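PDB 2RIH: conserved protein with 2 CBS domains from Pyrobaculum aerophilum, which binds AMP through its pair of CBS domains, a Bateman module, and probably works as an adenine-nucleotide sensor. Local coordinates for residues S55-L60 against N100-V105. Residues are numbered along the deposited sequence; the frame is centred on the assembly and turned at random.
Sequences SERDIL and NIRHVV. With SO4 (sulfate ion), chain C; SO4 (sulfate ion), chain F; SO4 (sulfate ion), chain D.
Two donors grip O2 of the chain C sulfate: H103 ND1, 2.8 Å from that O2 and nearly straight at 170°, and the backbone N of R102. H103 CG lies anti to the carbonyl carbon, which swings the ring toward the sulfate, and the ion meets it at the edge, near its plane. R102 takes two more oxygens of the same ion: its NE reaches O1 of that ion at 3.1 Å (174°), and its NH2 reaches O3. From the 55-60 side comes S55, whose OG donates to O4 of the chain C sulfate at 2.8 Å. This anion bridges the two segments, which share no direct hydrogen bond.

S55 is also the N-cap of helix 56-64. Its backbone N donates to D58 OD2 at 2.9 Å; S55 and D58 form a capping box, and S55 OG accepts a weak capping bond from R57 N. The R57 guanidinium lies over one face of that of R102, centres 4.0 Å apart and planes 30° apart. Anions lie at both groups, which probably balances the charge: R57 NH2 holds O4 of the chain F sulfate at 2.8 Å, and E56 of the second subunit forms a salt bridge with R102. A leucine in place of R102 would probably leave E56 of the second subunit without that mate and the chain C sulfate held less firmly. H103 NE2 binds O4 of the chain D sulfate at 2.7 Å.

S55, D58, R102 and H103 belong to one AMP site, and R57 and H103 to the other, so the sulfates probably occupy places suited to phosphate. Such an anion-binding cleft between paired CBS domains is the nucleotide site of a Bateman module.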
loop_
_atom_site.group_PDB
_atom_site.type_symbol
_atom_site.label_atom_id
_atom_site.label_comp_id
_atom_site.label_asym_id
_atom_site.label_seq_id
_atom_site.Cartn_x
_atom_site.Cartn_y
_atom_site.Cartn_z
ATOM N N SER A 55 7.060 -1.323 -6.970
ATOM C CA SER A 55 6.056 -0.642 -6.168
ATOM C C SER A 55 6.704 0.398 -5.269
ATOM O O SER A 55 7.928 0.436 -5.109
ATOM C CB SER A 55 5.265 -1.636 -5.330
ATOM O OG SER A 55 6.105 -2.261 -4.391
ATOM N N GLU A 56 5.862 1.251 -4.703
ATOM C CA GLU A 56 6.269 2.225 -3.701
ATOM C C GLU A 56 6.994 1.558 -2.530
ATOM O O GLU A 56 7.837 2.179 -1.876
ATOM C CB GLU A 56 5.045 3.001 -3.204
ATOM C CG GLU A 56 3.974 2.156 -2.559
ATOM C CD GLU A 56 2.681 2.914 -2.350
ATOM O OE1 GLU A 56 1.616 2.287 -2.445
ATOM O OE2 GLU A 56 2.723 4.129 -2.101
ATOM N N ARG A 57 6.662 0.296 -2.270
ATOM C CA ARG A 57 7.361 -0.478 -1.261
ATOM C C ARG A 57 8.820 -0.760 -1.621
ATOM O O ARG A 57 9.691 -0.756 -0.748
ATOM C CB ARG A 57 6.637 -1.789 -0.990
ATOM C CG ARG A 57 7.308 -2.561 0.122
ATOM C CD ARG A 57 6.325 -3.291 0.990
ATOM N NE ARG A 57 5.394 -2.368 1.632
ATOM C CZ ARG A 57 4.497 -2.739 2.536
ATOM N NH1 ARG A 57 4.426 -4.004 2.932
ATOM N NH2 ARG A 57 3.676 -1.839 3.045
ATOM N N ASP A 58 9.079 -1.022 -2.899
ATOM C CA ASP A 58 10.445 -1.231 -3.375
ATOM C C ASP A 58 11.232 0.077 -3.318
ATOM O O ASP A 58 12.412 0.096 -2.965
ATOM C CB ASP A 58 10.439 -1.789 -4.801
ATOM C CG ASP A 58 9.769 -3.154 -4.894
ATOM O OD1 ASP A 58 10.144 -4.082 -4.133
ATOM O OD2 ASP A 58 8.869 -3.299 -5.740
ATOM N N ILE A 59 10.568 1.170 -3.673
ATOM C CA ILE A 59 11.166 2.499 -3.585
ATOM C C ILE A 59 11.467 2.857 -2.120
ATOM O O ILE A 59 12.508 3.455 -1.817
ATOM C CB ILE A 59 10.249 3.541 -4.268
ATOM C CG1 ILE A 59 10.272 3.304 -5.790
ATOM C CG2 ILE A 59 10.676 4.980 -3.899
ATOM C CD1 ILE A 59 9.110 3.903 -6.558
ATOM N N LEU A 60 10.558 2.480 -1.219
ATOM C CA LEU A 60 10.744 2.685 0.211
ATOM C C LEU A 60 12.053 2.030 0.674
ATOM O O LEU A 60 12.860 2.650 1.368
ATOM C CB LEU A 60 9.553 2.086 0.979
ATOM C CG LEU A 60 9.453 2.291 2.490
ATOM C CD1 LEU A 60 8.915 3.675 2.788
ATOM C CD2 LEU A 60 8.534 1.232 3.123
ATOM N N ASN A 100 1.969 -12.249 -0.515
ATOM C CA ASN A 100 2.193 -11.144 0.432
ATOM C C ASN A 100 2.386 -9.801 -0.267
ATOM O O ASN A 100 3.269 -9.014 0.097
ATOM C CB ASN A 100 3.382 -11.451 1.363
ATOM C CG ASN A 100 3.168 -12.700 2.194
ATOM O OD1 ASN A 100 2.048 -12.995 2.602
ATOM N ND2 ASN A 100 4.245 -13.432 2.462
ATOM N N ILE A 101 1.543 -9.552 -1.271
ATOM C CA ILE A 101 1.581 -8.330 -2.064
ATOM C C ILE A 101 0.211 -7.662 -2.043
ATOM O O ILE A 101 -0.784 -8.241 -1.568
ATOM C CB ILE A 101 2.049 -8.576 -3.538
ATOM C CG1 ILE A 101 1.159 -9.593 -4.264
ATOM C CG2 ILE A 101 3.519 -9.018 -3.572
ATOM C CD1 ILE A 101 1.696 -10.016 -5.647
ATOM N N ARG A 102 0.165 -6.427 -2.519
ATOM C CA ARG A 102 -1.067 -5.660 -2.486
ATOM C C ARG A 102 -1.512 -5.228 -3.867
ATOM O O ARG A 102 -2.427 -4.421 -4.000
ATOM C CB ARG A 102 -0.903 -4.465 -1.558
ATOM C CG ARG A 102 -0.767 -4.870 -0.108
ATOM C CD ARG A 102 -0.390 -3.681 0.740
ATOM N NE ARG A 102 0.823 -3.074 0.207
ATOM C CZ ARG A 102 1.199 -1.821 0.425
ATOM N NH1 ARG A 102 0.484 -1.024 1.210
ATOM N NH2 ARG A 102 2.310 -1.372 -0.143
ATOM N N HIS A 103 -0.860 -5.777 -4.886
ATOM C CA HIS A 103 -1.193 -5.523 -6.284
ATOM C C HIS A 103 -1.009 -6.801 -7.076
ATOM O O HIS A 103 -0.292 -7.698 -6.643
ATOM C CB HIS A 103 -0.262 -4.461 -6.888
ATOM C CG HIS A 103 -0.401 -3.108 -6.265
ATOM N ND1 HIS A 103 0.302 -2.735 -5.139
ATOM C CD2 HIS A 103 -1.157 -2.039 -6.609
ATOM C CE1 HIS A 103 -0.018 -1.494 -4.819
ATOM N NE2 HIS A 103 -0.905 -1.051 -5.688
ATOM N N VAL A 104 -1.682 -6.876 -8.224
ATOM C CA VAL A 104 -1.400 -7.881 -9.242
ATOM C C VAL A 104 -1.473 -7.208 -10.602
ATOM O O VAL A 104 -2.255 -6.267 -10.818
ATOM C CB VAL A 104 -2.359 -9.114 -9.228
ATOM C CG1 VAL A 104 -2.112 -9.974 -8.010
ATOM C CG2 VAL A 104 -3.822 -8.688 -9.327
ATOM N N VAL A 105 -0.637 -7.692 -11.511
ATOM C CA VAL A 105 -0.633 -7.230 -12.889
ATOM C C VAL A 105 -1.714 -8.002 -13.642
ATOM O O VAL A 105 -1.737 -9.230 -13.606
ATOM C CB VAL A 105 0.757 -7.440 -13.525
ATOM C CG1 VAL A 105 0.753 -7.046 -14.999
ATOM C CG2 VAL A 105 1.798 -6.637 -12.763
HETATM S S SO4 C . 3.027 -3.970 -2.945
HETATM O O1 SO4 C . 2.724 -4.656 -1.695
HETATM O O2 SO4 C . 2.176 -4.524 -3.999
HETATM O O3 SO4 C . 2.743 -2.541 -2.846
HETATM O O4 SO4 C . 4.425 -4.185 -3.246
HETATM S S SO4 F . 0.451 -2.913 4.965
HETATM O O1 SO4 F . 0.691 -1.843 5.926
HETATM O O2 SO4 F . -0.204 -4.030 5.624
HETATM O O3 SO4 F . -0.412 -2.437 3.907
HETATM O O4 SO4 F . 1.716 -3.352 4.419
HETATM S S SO4 D . -3.069 1.874 -4.956
HETATM O O1 SO4 D . -3.316 0.918 -3.891
HETATM O O2 SO4 D . -4.218 1.906 -5.851
HETATM O O3 SO4 D . -2.900 3.200 -4.400
HETATM O O4 SO4 D . -1.880 1.500 -5.692
#